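Local coordinates for hypothetical protein PH1313 (Pyrococcus horikoshii, PDB 1VBK) that is of unproven function but, as a THUMP-domain protein related to ThiI, probably binds RNA and ATP, at residues 195-199 and 227-231; 259-265 and 285-291. All coordinates share one frame; numbering follows the deposited sequence.

Interaction 1 precedes interaction 2 along the chain, and interaction 1 closes before interaction 2 opens. Their centres lie about 15 Å apart in the alpha/beta domain built round the five-stranded parallel sheet, whose strand order, 3-2-1-4-5, is consistent with a HUP-like fold. Interaction 1 packs helix 189-200 against the end of helix 215-228, whereas interaction 2 joins strand 258-260 to the edge strand 286-287, one of the two outermost within the chain, and the short helix that follows it. Helix 189-200 connects them: M198 CG lies 3.4 Å from I260 CD1, and L197 CD1 lies 3.9 Å from L290 CD2. One helix thus serves both contacts, I195, F196 and M199 meeting residues 227-231 while L197 and M198 meet interaction 2.

Interaction 1: residues 195-199 and 227-231; sequences IFLMM and LKRYS
Two helices of the ThiI-like alpha/beta domain meet here, helix 189-200 packing against the C-terminal end of helix 215-228 and the turn after it. F196 and Y230 form an edge-to-face (T-shaped) pair, with ring centroids 5.1 Å apart and planes at 73°. F196 CE2 stands 3.6 Å above the plane of the Y230 ring, over its centre. CG of F196 is anti to the backbone N (chi1 178°), which carries the ring out toward the tyrosine. Beside the ring pair, the two methyls of L227 divide the work: CD2 lies 3.8 Å from F196 CB and also touches M199 CE, while CD1 reaches I195 CG2. M199 bends at chi3 (-87°), bringing its CE back to the leucine as its SD rests 3.9 Å from S231 CB. S231 fastens the turn, its OG donating to K228 O at 2.9 Å; that oxygen also accepts from S231 N, on the same face of the carbonyl plane. W171 and F69 add further edge-to-face partners to F196. Between the two segments the joint thus rests on van der Waals contact and an aromatic edge set on a ring face, while R229 O and S231 O find partners in R67 and S234.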
# COMPACT_ATOMS: atom_id res chain seq x y z
N ILE A 195 6.25 -15.66 -7.61
CA ILE A 195 6.63 -14.25 -7.71
C ILE A 195 6.55 -13.77 -9.15
O ILE A 195 6.05 -12.69 -9.43
CB ILE A 195 8.05 -14.03 -7.16
CG1 ILE A 195 8.04 -14.24 -5.64
CG2 ILE A 195 8.55 -12.63 -7.52
CD1 ILE A 195 9.39 -14.19 -4.98
N PHE A 196 7.03 -14.60 -10.07
CA PHE A 196 6.99 -14.25 -11.49
C PHE A 196 5.55 -13.99 -11.93
O PHE A 196 5.27 -13.00 -12.60
CB PHE A 196 7.62 -15.39 -12.32
CG PHE A 196 7.58 -15.15 -13.80
CD1 PHE A 196 6.42 -15.40 -14.53
CD2 PHE A 196 8.70 -14.67 -14.47
CE1 PHE A 196 6.38 -15.17 -15.91
CE2 PHE A 196 8.67 -14.44 -15.85
CZ PHE A 196 7.51 -14.69 -16.57
N LEU A 197 4.63 -14.87 -11.53
CA LEU A 197 3.23 -14.73 -11.90
C LEU A 197 2.59 -13.45 -11.36
O LEU A 197 1.75 -12.84 -12.02
CB LEU A 197 2.44 -15.94 -11.41
CG LEU A 197 2.81 -17.28 -12.06
CD1 LEU A 197 2.14 -18.43 -11.32
CD2 LEU A 197 2.40 -17.26 -13.53
N MET A 198 2.99 -13.03 -10.16
CA MET A 198 2.44 -11.81 -9.57
C MET A 198 3.01 -10.55 -10.21
O MET A 198 2.31 -9.55 -10.37
CB MET A 198 2.67 -11.80 -8.06
CG MET A 198 1.91 -12.89 -7.31
SD MET A 198 0.13 -12.78 -7.59
CE MET A 198 -0.27 -11.31 -6.66
N MET A 199 4.29 -10.58 -10.58
CA MET A 199 4.89 -9.43 -11.23
C MET A 199 4.15 -9.22 -12.56
O MET A 199 3.88 -8.08 -12.97
CB MET A 199 6.38 -9.65 -11.48
CG MET A 199 7.23 -9.60 -10.22
SD MET A 199 9.00 -9.59 -10.57
CE MET A 199 9.31 -11.34 -10.66
N LEU A 227 14.91 -14.07 -11.90
CA LEU A 227 13.71 -13.25 -11.78
C LEU A 227 13.99 -11.77 -12.04
O LEU A 227 13.13 -11.05 -12.55
CB LEU A 227 13.10 -13.40 -10.38
CG LEU A 227 12.37 -14.70 -10.04
CD1 LEU A 227 12.01 -14.73 -8.56
CD2 LEU A 227 11.12 -14.80 -10.89
N LYS A 228 15.19 -11.32 -11.70
CA LYS A 228 15.55 -9.93 -11.88
C LYS A 228 15.41 -9.46 -13.33
O LYS A 228 15.08 -8.30 -13.58
CB LYS A 228 16.97 -9.67 -11.39
CG LYS A 228 17.17 -8.26 -10.84
CD LYS A 228 18.58 -8.03 -10.34
CE LYS A 228 18.67 -6.69 -9.62
NZ LYS A 228 18.05 -5.59 -10.40
N ARG A 229 15.64 -10.37 -14.27
CA ARG A 229 15.55 -10.06 -15.70
C ARG A 229 14.12 -9.78 -16.16
O ARG A 229 13.88 -9.54 -17.35
CB ARG A 229 16.13 -11.21 -16.53
CG ARG A 229 17.56 -11.55 -16.20
CD ARG A 229 18.04 -12.75 -17.00
NE ARG A 229 18.04 -12.51 -18.44
CZ ARG A 229 17.17 -13.05 -19.29
NH1 ARG A 229 16.23 -13.87 -18.86
NH2 ARG A 229 17.26 -12.79 -20.59
N TYR A 230 13.19 -9.84 -15.22
CA TYR A 230 11.77 -9.61 -15.51
C TYR A 230 11.19 -8.64 -14.49
O TYR A 230 9.97 -8.52 -14.37
CB TYR A 230 11.01 -10.93 -15.39
CG TYR A 230 11.26 -11.92 -16.51
CD1 TYR A 230 10.55 -11.84 -17.71
CD2 TYR A 230 12.21 -12.93 -16.37
CE1 TYR A 230 10.78 -12.75 -18.74
CE2 TYR A 230 12.45 -13.84 -17.40
CZ TYR A 230 11.73 -13.74 -18.58
OH TYR A 230 11.96 -14.63 -19.60
N SER A 231 12.05 -7.93 -13.76
CA SER A 231 11.57 -7.03 -12.71
C SER A 231 11.83 -5.54 -12.91
O SER A 231 11.77 -4.77 -11.95
CB SER A 231 12.17 -7.46 -11.37
OG SER A 231 13.56 -7.19 -11.35

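Interaction 2: residues 259-265 and 285-291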
# COMPACT_ATOMS: atom_id res chain seq x y z
N VAL A 259 1.41 -10.22 0.68
CA VAL A 259 2.51 -11.17 0.79
C VAL A 259 2.23 -12.33 -0.17
O VAL A 259 1.10 -12.81 -0.26
CB VAL A 259 2.63 -11.73 2.23
CG1 VAL A 259 3.69 -12.82 2.29
CG2 VAL A 259 2.97 -10.59 3.19
N ILE A 260 3.27 -12.74 -0.89
CA ILE A 260 3.17 -13.82 -1.87
C ILE A 260 3.96 -15.05 -1.43
O ILE A 260 5.13 -14.94 -1.06
CB ILE A 260 3.72 -13.36 -3.24
CG1 ILE A 260 2.90 -12.17 -3.74
CG2 ILE A 260 3.68 -14.51 -4.24
CD1 ILE A 260 3.62 -11.34 -4.79
N LYS A 261 3.33 -16.22 -1.47
CA LYS A 261 3.99 -17.47 -1.09
C LYS A 261 3.82 -18.51 -2.19
O LYS A 261 2.85 -18.46 -2.94
CB LYS A 261 3.44 -17.99 0.24
CG LYS A 261 3.86 -17.16 1.45
CD LYS A 261 3.25 -17.65 2.75
CE LYS A 261 3.74 -19.04 3.13
NZ LYS A 261 3.10 -19.53 4.39
N GLY A 262 4.76 -19.45 -2.28
CA GLY A 262 4.69 -20.46 -3.32
C GLY A 262 3.92 -21.72 -2.96
O GLY A 262 4.11 -22.77 -3.58
N LEU A 263 3.03 -21.61 -1.98
CA LEU A 263 2.22 -22.73 -1.52
C LEU A 263 1.38 -23.39 -2.61
O LEU A 263 0.79 -22.71 -3.45
CB LEU A 263 1.30 -22.25 -0.39
CG LEU A 263 0.55 -23.29 0.44
CD1 LEU A 263 1.54 -24.16 1.20
CD2 LEU A 263 -0.38 -22.58 1.41
N ARG A 264 1.34 -24.72 -2.59
CA ARG A 264 0.57 -25.50 -3.56
C ARG A 264 -0.47 -26.34 -2.82
O ARG A 264 -0.28 -26.69 -1.65
CB ARG A 264 1.48 -26.45 -4.34
CG ARG A 264 2.53 -25.78 -5.21
CD ARG A 264 3.37 -26.84 -5.89
NE ARG A 264 4.00 -27.73 -4.92
CZ ARG A 264 4.61 -28.87 -5.23
NH1 ARG A 264 4.66 -29.26 -6.49
NH2 ARG A 264 5.17 -29.61 -4.28
N PRO A 265 -1.57 -26.68 -3.49
CA PRO A 265 -2.63 -27.49 -2.88
C PRO A 265 -2.05 -28.75 -2.25
O PRO A 265 -2.55 -29.25 -1.24
CB PRO A 265 -3.55 -27.80 -4.05
CG PRO A 265 -3.39 -26.60 -4.94
CD PRO A 265 -1.89 -26.38 -4.90
N PRO A 285 -3.04 -9.14 3.41
CA PRO A 285 -3.46 -10.37 2.73
C PRO A 285 -2.29 -11.17 2.17
O PRO A 285 -1.30 -10.60 1.71
CB PRO A 285 -4.37 -9.86 1.62
CG PRO A 285 -4.93 -8.60 2.19
CD PRO A 285 -3.73 -7.97 2.85
N VAL A 286 -2.42 -12.49 2.19
CA VAL A 286 -1.40 -13.38 1.66
C VAL A 286 -1.98 -14.01 0.40
O VAL A 286 -3.13 -14.45 0.39
CB VAL A 286 -1.03 -14.48 2.67
CG1 VAL A 286 0.05 -15.38 2.10
CG2 VAL A 286 -0.55 -13.85 3.97
N TYR A 287 -1.19 -14.04 -0.67
CA TYR A 287 -1.65 -14.61 -1.93
C TYR A 287 -0.88 -15.86 -2.30
O TYR A 287 0.32 -15.96 -2.04
CB TYR A 287 -1.55 -13.57 -3.04
CG TYR A 287 -2.37 -12.32 -2.76
CD1 TYR A 287 -1.82 -11.25 -2.05
CD2 TYR A 287 -3.70 -12.23 -3.16
CE1 TYR A 287 -2.58 -10.12 -1.75
CE2 TYR A 287 -4.47 -11.10 -2.87
CZ TYR A 287 -3.90 -10.05 -2.17
OH TYR A 287 -4.64 -8.93 -1.89
N TYR A 288 -1.59 -16.80 -2.92
CA TYR A 288 -1.01 -18.07 -3.33
C TYR A 288 -1.31 -18.29 -4.82
O TYR A 288 -2.26 -18.99 -5.18
CB TYR A 288 -1.64 -19.20 -2.52
CG TYR A 288 -1.68 -18.94 -1.03
CD1 TYR A 288 -0.53 -19.09 -0.25
CD2 TYR A 288 -2.86 -18.55 -0.41
CE1 TYR A 288 -0.57 -18.87 1.13
CE2 TYR A 288 -2.90 -18.32 0.97
CZ TYR A 288 -1.75 -18.48 1.73
OH TYR A 288 -1.79 -18.25 3.08
N PRO A 289 -0.50 -17.70 -5.70
CA PRO A 289 -0.68 -17.82 -7.15
C PRO A 289 -0.81 -19.25 -7.67
O PRO A 289 -1.64 -19.51 -8.55
CB PRO A 289 0.57 -17.13 -7.71
CG PRO A 289 0.89 -16.12 -6.66
CD PRO A 289 0.70 -16.90 -5.39
N LEU A 290 -0.01 -20.16 -7.14
CA LEU A 290 -0.03 -21.55 -7.59
C LEU A 290 -1.30 -22.30 -7.21
O LEU A 290 -1.55 -23.40 -7.70
CB LEU A 290 1.20 -22.28 -7.07
CG LEU A 290 2.54 -21.62 -7.45
CD1 LEU A 290 3.70 -22.45 -6.92
CD2 LEU A 290 2.64 -21.48 -8.96
N ILE A 291 -2.10 -21.70 -6.34
CA ILE A 291 -3.36 -22.31 -5.91
C ILE A 291 -4.54 -21.57 -6.53
O ILE A 291 -5.51 -22.19 -6.97
CB ILE A 291 -3.51 -22.29 -4.37
CG1 ILE A 291 -2.44 -23.18 -3.73
CG2 ILE A 291 -4.90 -22.76 -3.97
CD1 ILE A 291 -2.47 -23.18 -2.20
O HOH W 1 1.11 -20.23 -4.50
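L263 and Y288 run alongside each other in the same direction at the apolar centre: L263 CB is 3.7 Å from Y288 CD1, and L263 CD2 meets CE1 of the same ring. A chi1 of -169° swings the leucine's CG to the far side from its own N, where it meets I291 CD1. Next to it, L290 CD1 approaches R264 CG at 3.9 Å, and P265 CD presses tightly on I291 CG1 at 3.5 Å. On the sheet face carrying I260 and Y287, I260 CG2 packs at 4.0 Å on P289 CD, the two side chains set nearly perpendicular.

Farther out, parallel strand pairing closes the beta-alpha-beta unit through helix 273-281. K261 N donates to Y287 O at 3.1 Å with an N-H...O angle of 167°; V259 N bonds to P285 O, and Y287 N makes an unusually short bond to V259 O. Beyond the strands one water donates to K261 O and L263 O and accepts from L290 N, 2.9 Å away. At the polar edge, K261 NZ forms salt bridges with D278 and E274, and Y288 OH bonds to D278. An alanine at Y288 removes the ring and its hydroxyl, which would probably open a gap beside L263 and leave D278 less firmly held. Directional backbone bonds thus fix the strand register, while the water carries the polar pairing on to the first turn of helix 289-292.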